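Local coordinates for GAF domain-containing protein (Thermoplasma acidophilum, PDB 4MN7), which probably reduces the R-sulfoxide of free methionine, as a GAF-fold enzyme of the type II free methionine-R-sulfoxide reductases, at residues D26-Y31 with I106-D111; V32-K37 with H136-K141; N67-E72 with V93-Y98. The protein carries 1 engineered substitution. One frame throughout, in Å; residues are numbered along the deposited sequence.

The three contacts sample one six-stranded antiparallel sheet of the GAF fold, whose order runs 52-53, 37-44, 27-34, 101-110, 90-98, 70-72. Contact 1 joins the two central strands, 27-34 and 101-110. Contact 3 joins 90-98 to the edge strand 70-72 and has its centre about 12 Å from that of contact 1, which it meets where I106 lies beside V94. Contact 2, centred about 19 Å from contact 1, takes up the far end of strand 27-34 and pairs it with the chain leaving helix 118-136. Along the sequence contact 3 is nested within the loops closed by contacts 1 and 2, which themselves cross. Contact 1 thus joins strands far apart in sequence, while most other sheet neighbours follow each other along the chain.

Contact 1: D26-Y31 with I106-D111; sequences DWVGFY and IDIDSD
Residues W27 to F30 run antiparallel to I106 to D109, the strand axes 4.7 Å apart at 160°, and a classic beta bulge starts the pairing where D26 N and W27 N both donate to D109 O. V28, F30, I106 and I108 share the face packed against helices 2-21 and 118-136. There I106 CG1 lies over one face of the F30 ring, 4.1 Å from its centroid. The other face carries W27, Y31, D107 and D109. With CG anti to the backbone N (chi1 -168°), the W27 indole lies back over G29, its CH2 3.9 Å from G29 CA, while CE3 comes 3.6 Å from D109 OD1. D107 sits between two rings: its OD2 approaches W27 CZ3 and, near the ring plane at the edge, Y31 CE2. Water 1 donates to Y31 OH, which also bonds H50 O, and weakly to D107 OD2. T88 OG1 holds D109 OD2, and E46 O takes the indole N-H. At the D26 end D111 N meets D26 OD2 at 2.7 Å, almost straight, although the two carboxylates stack; S87 OG bonds D111 OD1. That N-H may offset some of their repulsion, whereas the aromatic and acidic face is consistent with a pocket for methionine sulfoxide, whose ammonium could suit the acids.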
loop_
_atom_site.group_PDB
_atom_site.type_symbol
_atom_site.label_atom_id
_atom_site.label_comp_id
_atom_site.label_asym_id
_atom_site.label_seq_id
_atom_site.Cartn_x
_atom_site.Cartn_y
_atom_site.Cartn_z
ATOM N N ASP A 26 11.841 1.508 16.585
ATOM C CA ASP A 26 13.171 0.981 16.239
ATOM C C ASP A 26 13.203 -0.237 15.335
ATOM O O ASP A 26 14.188 -0.450 14.696
ATOM C CB ASP A 26 13.943 0.667 17.524
ATOM C CG ASP A 26 14.260 1.928 18.296
ATOM O OD1 ASP A 26 14.885 2.766 17.644
ATOM O OD2 ASP A 26 13.834 2.114 19.452
ATOM N N TRP A 27 12.104 -1.004 15.257
ATOM C CA TRP A 27 11.970 -2.151 14.397
ATOM C C TRP A 27 10.507 -2.187 13.976
ATOM O O TRP A 27 9.616 -2.059 14.785
ATOM C CB TRP A 27 12.362 -3.461 15.157
ATOM C CG TRP A 27 12.541 -4.691 14.282
ATOM C CD1 TRP A 27 13.643 -5.071 13.628
ATOM C CD2 TRP A 27 11.528 -5.620 13.929
ATOM N NE1 TRP A 27 13.415 -6.198 12.910
ATOM C CE2 TRP A 27 12.106 -6.548 13.069
ATOM C CE3 TRP A 27 10.170 -5.762 14.278
ATOM C CZ2 TRP A 27 11.389 -7.593 12.521
ATOM C CZ3 TRP A 27 9.445 -6.811 13.730
ATOM C CH2 TRP A 27 10.062 -7.725 12.885
ATOM N N VAL A 28 10.280 -2.328 12.692
ATOM C CA VAL A 28 8.968 -2.458 12.142
ATOM C C VAL A 28 8.879 -3.647 11.223
ATOM O O VAL A 28 9.686 -3.803 10.327
ATOM C CB VAL A 28 8.582 -1.181 11.376
ATOM C CG1 VAL A 28 7.127 -1.293 10.906
ATOM C CG2 VAL A 28 8.742 0.033 12.293
ATOM N N GLY A 29 7.880 -4.472 11.450
ATOM C CA GLY A 29 7.628 -5.618 10.592
ATOM C C GLY A 29 6.182 -5.966 10.354
ATOM O O GLY A 29 5.312 -5.687 11.181
ATOM N N PHE A 30 5.949 -6.595 9.200
ATOM C CA PHE A 30 4.706 -7.176 8.881
ATOM C C PHE A 30 4.850 -8.685 8.915
ATOM O O PHE A 30 5.644 -9.297 8.122
ATOM C CB PHE A 30 4.192 -6.786 7.511
ATOM C CG PHE A 30 3.671 -5.347 7.390
ATOM C CD1 PHE A 30 4.523 -4.268 7.428
ATOM C CD2 PHE A 30 2.333 -5.093 7.146
ATOM C CE1 PHE A 30 4.041 -2.954 7.277
ATOM C CE2 PHE A 30 1.873 -3.790 6.958
ATOM C CZ PHE A 30 2.738 -2.724 7.042
ATOM N N TYR A 31 4.034 -9.271 9.789
ATOM C CA TYR A 31 3.843 -10.690 9.832
ATOM C C TYR A 31 2.530 -11.017 9.203
ATOM O O TYR A 31 1.545 -10.314 9.443
ATOM C CB TYR A 31 3.828 -11.210 11.265
ATOM C CG TYR A 31 5.188 -11.251 11.913
ATOM C CD1 TYR A 31 6.007 -12.371 11.776
ATOM C CD2 TYR A 31 5.633 -10.204 12.685
ATOM C CE1 TYR A 31 7.252 -12.409 12.334
ATOM C CE2 TYR A 31 6.859 -10.250 13.304
ATOM C CZ TYR A 31 7.673 -11.368 13.119
ATOM O OH TYR A 31 8.915 -11.416 13.715
ATOM N N ILE A 106 1.094 -5.794 12.252
ATOM C CA ILE A 106 2.276 -4.924 12.242
ATOM C C ILE A 106 2.832 -5.066 13.633
ATOM O O ILE A 106 2.116 -4.851 14.577
ATOM C CB ILE A 106 1.880 -3.451 11.986
ATOM C CG1 ILE A 106 1.109 -3.358 10.688
ATOM C CG2 ILE A 106 3.094 -2.536 11.899
ATOM C CD1 ILE A 106 0.706 -1.981 10.316
ATOM N N ASP A 107 4.125 -5.402 13.730
ATOM C CA ASP A 107 4.859 -5.554 14.968
ATOM C C ASP A 107 5.924 -4.513 15.037
ATOM O O ASP A 107 6.791 -4.434 14.148
ATOM C CB ASP A 107 5.510 -6.952 14.976
ATOM C CG ASP A 107 6.264 -7.283 16.265
ATOM O OD1 ASP A 107 5.941 -6.699 17.334
ATOM O OD2 ASP A 107 7.183 -8.160 16.209
ATOM N N ILE A 108 5.884 -3.707 16.089
ATOM C CA ILE A 108 6.893 -2.650 16.264
ATOM C C ILE A 108 7.531 -2.698 17.658
ATOM O O ILE A 108 6.844 -2.712 18.677
ATOM C CB ILE A 108 6.226 -1.266 16.075
ATOM C CG1 ILE A 108 5.549 -1.185 14.731
ATOM C CG2 ILE A 108 7.248 -0.166 16.170
ATOM C CD1 ILE A 108 4.783 0.123 14.459
ATOM N N ASP A 109 8.851 -2.631 17.685
ATOM C CA ASP A 109 9.661 -2.617 18.898
ATOM C C ASP A 109 10.212 -1.191 19.063
ATOM O O ASP A 109 10.615 -0.525 18.082
ATOM C CB ASP A 109 10.952 -3.496 18.738
ATOM C CG ASP A 109 10.676 -5.007 18.806
ATOM O OD1 ASP A 109 10.022 -5.528 17.903
ATOM O OD2 ASP A 109 11.155 -5.678 19.737
ATOM N N SER A 110 10.269 -0.767 20.313
ATOM C CA SER A 110 10.958 0.421 20.706
ATOM C C SER A 110 12.005 0.084 21.788
ATOM O O SER A 110 11.688 -0.642 22.732
ATOM C CB SER A 110 9.977 1.380 21.351
ATOM O OG SER A 110 10.678 2.590 21.676
ATOM N N ASP A 111 13.164 0.747 21.699
ATOM C CA ASP A 111 14.183 0.714 22.746
ATOM C C ASP A 111 13.808 1.566 23.949
ATOM O O ASP A 111 14.458 1.462 24.967
ATOM C CB ASP A 111 15.542 1.181 22.219
ATOM C CG ASP A 111 16.132 0.237 21.211
ATOM O OD1 ASP A 111 15.642 -0.907 21.077
ATOM O OD2 ASP A 111 17.081 0.632 20.493
HETATM O O HOH W 1 8.835 -11.047 16.827
#

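Contact 2: V32-K37 with H136-K141; sequences VLEHGK and HEFFVK
V140 bridges E34 at the beta hairpin with a two-residue loop that links strands 27-34 and 37-44, whose type I' turn spans E34 to K37. Two backbone bonds make the bridge: V140 N reaches L33 O at 3.1 Å in a nearly straight line, and H35 N donates a hydrogen bond to V140 O from above the carbonyl plane. The side chain of V140 then packs on H35, its CG1 over one face of the imidazole, 3.7 Å from the ring centroid. F139, its CG anti to the backbone N (chi1 175°), turns its ring back toward the hairpin, where CD1 approaches L33 O at 3.2 Å and CE1 touches L33 CB; I103 of strand 101-110 packs on this ring as well. Deeper in, V32 CG1 rests on F138 CB at 3.9 Å, and the E34 carboxylate runs alongside the F138 ring, the planes 18° apart. Further out, K4, R8 and M11 of helix 2-21 pack on F138. A type I turn from H136 to F139 precedes V140 and leads the chain away from helix 118-136. Water 2 completes the junction, accepting from G36 N at 2.9 Å and donating to V140 O at 2.7 Å.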
loop_
_atom_site.group_PDB
_atom_site.type_symbol
_atom_site.label_atom_id
_atom_site.label_comp_id
_atom_site.label_asym_id
_atom_site.label_seq_id
_atom_site.Cartn_x
_atom_site.Cartn_y
_atom_site.Cartn_z
ATOM N N VAL A 32 2.498 -12.098 8.426
ATOM C CA VAL A 32 1.273 -12.471 7.751
ATOM C C VAL A 32 0.950 -13.913 8.048
ATOM O O VAL A 32 1.868 -14.716 8.152
ATOM C CB VAL A 32 1.403 -12.355 6.248
ATOM C CG1 VAL A 32 0.027 -12.633 5.561
ATOM C CG2 VAL A 32 1.976 -10.997 5.868
ATOM N N LEU A 33 -0.338 -14.243 8.174
ATOM C CA LEU A 33 -0.750 -15.639 8.422
ATOM C C LEU A 33 -0.737 -16.434 7.147
ATOM O O LEU A 33 -1.407 -16.070 6.170
ATOM C CB LEU A 33 -2.154 -15.727 9.023
ATOM C CG LEU A 33 -2.298 -15.299 10.479
ATOM C CD1 LEU A 33 -3.763 -15.034 10.821
ATOM C CD2 LEU A 33 -1.715 -16.379 11.438
ATOM N N GLU A 34 0.058 -17.509 7.143
ATOM C CA GLU A 34 0.220 -18.340 6.006
ATOM C C GLU A 34 0.108 -19.739 6.561
ATOM O O GLU A 34 0.911 -20.095 7.414
ATOM C CB GLU A 34 1.613 -18.069 5.370
ATOM C CG GLU A 34 1.720 -16.627 4.859
ATOM C CD GLU A 34 3.061 -16.217 4.337
ATOM O OE1 GLU A 34 3.799 -17.152 4.037
ATOM O OE2 GLU A 34 3.377 -14.963 4.194
ATOM N N HIS A 35 -0.920 -20.475 6.147
ATOM C CA HIS A 35 -1.180 -21.854 6.621
ATOM C C HIS A 35 -1.153 -21.971 8.148
ATOM O O HIS A 35 -0.607 -22.922 8.739
ATOM C CB HIS A 35 -0.172 -22.815 5.996
ATOM C CG HIS A 35 -0.171 -22.771 4.504
ATOM N ND1 HIS A 35 -1.064 -23.491 3.743
ATOM C CD2 HIS A 35 0.580 -22.053 3.639
ATOM C CE1 HIS A 35 -0.841 -23.234 2.463
ATOM N NE2 HIS A 35 0.142 -22.347 2.374
ATOM N N GLY A 36 -1.733 -20.986 8.794
ATOM C CA GLY A 36 -1.934 -21.057 10.243
ATOM C C GLY A 36 -0.725 -20.728 11.069
ATOM O O GLY A 36 -0.716 -20.957 12.254
ATOM N N LYS A 37 0.292 -20.161 10.437
ATOM C CA LYS A 37 1.421 -19.652 11.138
ATOM C C LYS A 37 1.832 -18.262 10.635
ATOM O O LYS A 37 1.672 -17.918 9.440
ATOM C CB LYS A 37 2.544 -20.674 10.875
ATOM C CG LYS A 37 3.857 -20.416 11.551
ATOM C CD LYS A 37 4.670 -21.712 11.718
ATOM C CE LYS A 37 5.048 -22.435 10.440
ATOM N NZ LYS A 37 5.569 -23.798 10.811
ATOM N N HIS A 136 -2.908 -8.773 2.378
ATOM C CA HIS A 136 -3.725 -9.902 2.007
ATOM C C HIS A 136 -3.169 -10.694 0.830
ATOM O O HIS A 136 -3.381 -11.877 0.711
ATOM C CB HIS A 136 -5.134 -9.440 1.668
ATOM C CG HIS A 136 -6.059 -10.553 1.281
ATOM N ND1 HIS A 136 -6.425 -10.786 -0.024
ATOM C CD2 HIS A 136 -6.667 -11.517 2.015
ATOM C CE1 HIS A 136 -7.247 -11.823 -0.081
ATOM N NE2 HIS A 136 -7.409 -12.283 1.143
ATOM N N GLU A 137 -2.440 -10.047 -0.042
ATOM C CA GLU A 137 -1.794 -10.783 -1.119
ATOM C C GLU A 137 -0.890 -11.877 -0.618
ATOM O O GLU A 137 -0.577 -12.795 -1.374
ATOM C CB GLU A 137 -0.984 -9.820 -2.002
ATOM C CG GLU A 137 -1.846 -8.874 -2.817
ATOM C CD GLU A 137 -2.718 -9.649 -3.789
ATOM O OE1 GLU A 137 -2.147 -10.450 -4.563
ATOM O OE2 GLU A 137 -3.941 -9.441 -3.777
ATOM N N PHE A 138 -0.401 -11.769 0.618
ATOM C CA PHE A 138 0.391 -12.870 1.213
ATOM C C PHE A 138 -0.422 -13.836 2.082
ATOM O O PHE A 138 0.066 -14.888 2.507
ATOM C CB PHE A 138 1.563 -12.289 1.995
ATOM C CG PHE A 138 2.654 -11.830 1.122
ATOM C CD1 PHE A 138 3.587 -12.712 0.677
ATOM C CD2 PHE A 138 2.717 -10.534 0.707
ATOM C CE1 PHE A 138 4.623 -12.332 -0.130
ATOM C CE2 PHE A 138 3.733 -10.138 -0.145
ATOM C CZ PHE A 138 4.702 -11.023 -0.545
ATOM N N PHE A 139 -1.665 -13.496 2.351
ATOM C CA PHE A 139 -2.438 -14.289 3.264
ATOM C C PHE A 139 -2.729 -15.619 2.609
ATOM O O PHE A 139 -3.019 -15.664 1.438
ATOM C CB PHE A 139 -3.758 -13.632 3.582
ATOM C CG PHE A 139 -4.669 -14.478 4.450
ATOM C CD1 PHE A 139 -4.306 -14.800 5.745
ATOM C CD2 PHE A 139 -5.870 -14.975 3.966
ATOM C CE1 PHE A 139 -5.157 -15.571 6.565
ATOM C CE2 PHE A 139 -6.689 -15.813 4.762
ATOM C CZ PHE A 139 -6.327 -16.107 6.079
ATOM N N VAL A 140 -2.599 -16.699 3.364
ATOM C CA VAL A 140 -2.982 -18.061 2.895
ATOM C C VAL A 140 -3.661 -18.832 4.035
ATOM O O VAL A 140 -3.088 -19.034 5.112
ATOM C CB VAL A 140 -1.791 -18.914 2.415
ATOM C CG1 VAL A 140 -2.329 -20.167 1.685
ATOM C CG2 VAL A 140 -0.867 -18.120 1.491
ATOM N N LYS A 141 -4.892 -19.210 3.779
ATOM C CA LYS A 141 -5.724 -19.975 4.686
ATOM C C LYS A 141 -5.143 -21.367 4.945
ATOM O O LYS A 141 -4.513 -21.988 4.087
ATOM C CB LYS A 141 -7.110 -20.034 4.055
ATOM C CG LYS A 141 -8.208 -20.806 4.753
ATOM C CD LYS A 141 -9.259 -21.248 3.710
ATOM C CE LYS A 141 -10.035 -22.495 4.154
ATOM N NZ LYS A 141 -10.400 -23.401 3.018
HETATM O O HOH W 2 -3.339 -18.854 7.774
#

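Contact 3: N67-E72 with V93-Y98; sequences NDIVNE and VVPVRY
R97 reaches across to N67 with a side chain that leaves its strand toward the other segment at CB and stays extended from CG to NE. CG and CD pass the amide oxygen of N67, each 3.7 Å from OD1. NE then donates to that OD1 at 2.8 Å, the bond almost straight at 175° and lying in the guanidinium plane, though tilted from the plane of the amide. CZ follows, and beyond it NH2 donates to N67 O at 2.9 Å, arriving above the carbonyl plane, with a weak second bond to OD1. The grip is side-on, one nitrogen for each oxygen, and the amide and guanidinium planes stand 79° apart. N67 has positive phi and is the C-prime residue of the Schellman motif that ends helix 59-66, so the arginine sits at a helix C-terminus, where its positive charge is probably favoured. D68 OD1, 4.4 Å from R97 NH2, is too far for a salt bridge. Two residues earlier in the strand, P95 CD packs on D68 O at 3.5 Å, while I69 CG1 lies beside V94 CG2. V70 and V93 form the antiparallel hydrogen-bonded pair that adds edge strand 70-72 to the GAF sheet, V70 N bonding V93 O and V93 N bonding V70 O.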
loop_
_atom_site.group_PDB
_atom_site.type_symbol
_atom_site.label_atom_id
_atom_site.label_comp_id
_atom_site.label_asym_id
_atom_site.label_seq_id
_atom_site.Cartn_x
_atom_site.Cartn_y
_atom_site.Cartn_z
ATOM N N ASN A 67 -7.477 -10.852 18.242
ATOM C CA ASN A 67 -7.912 -9.842 17.268
ATOM C C ASN A 67 -7.975 -8.439 17.816
ATOM O O ASN A 67 -8.926 -7.744 17.629
ATOM C CB ASN A 67 -9.240 -10.177 16.603
ATOM C CG ASN A 67 -9.462 -9.341 15.338
ATOM O OD1 ASN A 67 -8.558 -8.620 14.866
ATOM N ND2 ASN A 67 -10.646 -9.399 14.825
ATOM N N ASP A 68 -6.901 -7.976 18.408
ATOM C CA ASP A 68 -6.895 -6.641 18.993
ATOM C C ASP A 68 -5.446 -6.225 19.151
ATOM O O ASP A 68 -4.547 -7.077 19.109
ATOM C CB ASP A 68 -7.580 -6.793 20.363
ATOM C CG ASP A 68 -8.234 -5.559 20.850
ATOM O OD1 ASP A 68 -8.287 -4.582 20.121
ATOM O OD2 ASP A 68 -8.661 -5.559 22.034
ATOM N N ILE A 69 -5.215 -4.954 19.412
ATOM C CA ILE A 69 -3.893 -4.439 19.668
ATOM C C ILE A 69 -3.341 -5.016 20.944
ATOM O O ILE A 69 -4.037 -5.138 21.946
ATOM C CB ILE A 69 -3.915 -2.920 19.809
ATOM C CG1 ILE A 69 -4.133 -2.277 18.425
ATOM C CG2 ILE A 69 -2.609 -2.395 20.375
ATOM C CD1 ILE A 69 -4.416 -0.809 18.459
ATOM N N VAL A 70 -2.060 -5.346 20.917
ATOM C CA VAL A 70 -1.376 -5.752 22.154
ATOM C C VAL A 70 -0.265 -4.746 22.289
ATOM O O VAL A 70 0.586 -4.598 21.380
ATOM C CB VAL A 70 -0.846 -7.182 22.059
ATOM C CG1 VAL A 70 0.066 -7.510 23.242
ATOM C CG2 VAL A 70 -2.045 -8.125 22.086
ATOM N N ASN A 71 -0.213 -4.099 23.429
ATOM C CA ASN A 71 0.770 -3.020 23.623
ATOM C C ASN A 71 1.445 -3.277 24.928
ATOM O O ASN A 71 0.821 -3.035 25.938
ATOM C CB ASN A 71 0.084 -1.649 23.655
ATOM C CG ASN A 71 1.075 -0.470 23.814
ATOM O OD1 ASN A 71 2.272 -0.653 24.110
ATOM N ND2 ASN A 71 0.544 0.768 23.690
ATOM N N GLU A 72 2.702 -3.765 24.897
ATOM C CA GLU A 72 3.491 -4.008 26.118
ATOM C C GLU A 72 4.363 -2.786 26.421
ATOM O O GLU A 72 5.291 -2.474 25.691
ATOM C CB GLU A 72 4.341 -5.250 25.957
ATOM C CG GLU A 72 5.314 -5.456 27.083
ATOM C CD GLU A 72 4.577 -5.532 28.423
ATOM O OE1 GLU A 72 4.842 -4.704 29.345
ATOM O OE2 GLU A 72 3.685 -6.396 28.528
ATOM N N VAL A 93 1.776 -4.640 18.836
ATOM C CA VAL A 93 1.409 -5.499 17.743
ATOM C C VAL A 93 -0.025 -5.152 17.397
ATOM O O VAL A 93 -0.893 -5.237 18.234
ATOM C CB VAL A 93 1.520 -6.960 18.082
ATOM C CG1 VAL A 93 1.335 -7.814 16.826
ATOM C CG2 VAL A 93 2.871 -7.292 18.674
ATOM N N VAL A 94 -0.247 -4.792 16.143
ATOM C CA VAL A 94 -1.532 -4.273 15.708
ATOM C C VAL A 94 -2.025 -5.203 14.640
ATOM O O VAL A 94 -1.321 -5.414 13.670
ATOM C CB VAL A 94 -1.288 -2.935 15.058
ATOM C CG1 VAL A 94 -2.560 -2.421 14.447
ATOM C CG2 VAL A 94 -0.709 -1.960 16.080
ATOM N N PRO A 95 -3.189 -5.834 14.822
ATOM C CA PRO A 95 -3.731 -6.778 13.819
ATOM C C PRO A 95 -4.081 -6.125 12.511
ATOM O O PRO A 95 -4.554 -4.990 12.506
ATOM C CB PRO A 95 -5.001 -7.301 14.471
ATOM C CG PRO A 95 -5.333 -6.285 15.483
ATOM C CD PRO A 95 -4.088 -5.696 15.956
ATOM N N VAL A 96 -3.834 -6.835 11.413
ATOM C CA VAL A 96 -4.269 -6.405 10.062
ATOM C C VAL A 96 -5.490 -7.212 9.718
ATOM O O VAL A 96 -5.418 -8.401 9.708
ATOM C CB VAL A 96 -3.186 -6.597 8.993
ATOM C CG1 VAL A 96 -3.733 -6.288 7.553
ATOM C CG2 VAL A 96 -1.996 -5.715 9.355
ATOM N N ARG A 97 -6.622 -6.566 9.539
ATOM C CA ARG A 97 -7.844 -7.267 9.245
ATOM C C ARG A 97 -8.387 -7.191 7.800
ATOM O O ARG A 97 -8.357 -6.149 7.107
ATOM C CB ARG A 97 -8.947 -6.759 10.145
ATOM C CG ARG A 97 -8.620 -6.903 11.604
ATOM C CD ARG A 97 -9.605 -6.065 12.396
ATOM N NE ARG A 97 -9.343 -6.194 13.800
ATOM C CZ ARG A 97 -9.415 -5.210 14.660
ATOM N NH1 ARG A 97 -9.796 -4.028 14.268
ATOM N NH2 ARG A 97 -9.171 -5.437 15.941
ATOM N N TYR A 98 -8.950 -8.314 7.371
ATOM C CA TYR A 98 -9.506 -8.452 6.020
ATOM C C TYR A 98 -10.830 -9.176 6.158
ATOM O O TYR A 98 -10.894 -10.295 6.599
ATOM C CB TYR A 98 -8.527 -9.179 5.134
ATOM C CG TYR A 98 -8.872 -9.156 3.640
ATOM C CD1 TYR A 98 -9.735 -10.141 3.068
ATOM C CD2 TYR A 98 -8.382 -8.151 2.814
ATOM C CE1 TYR A 98 -10.062 -10.116 1.704
ATOM C CE2 TYR A 98 -8.685 -8.129 1.456
ATOM C CZ TYR A 98 -9.511 -9.120 0.902
ATOM O OH TYR A 98 -9.804 -9.054 -0.443
#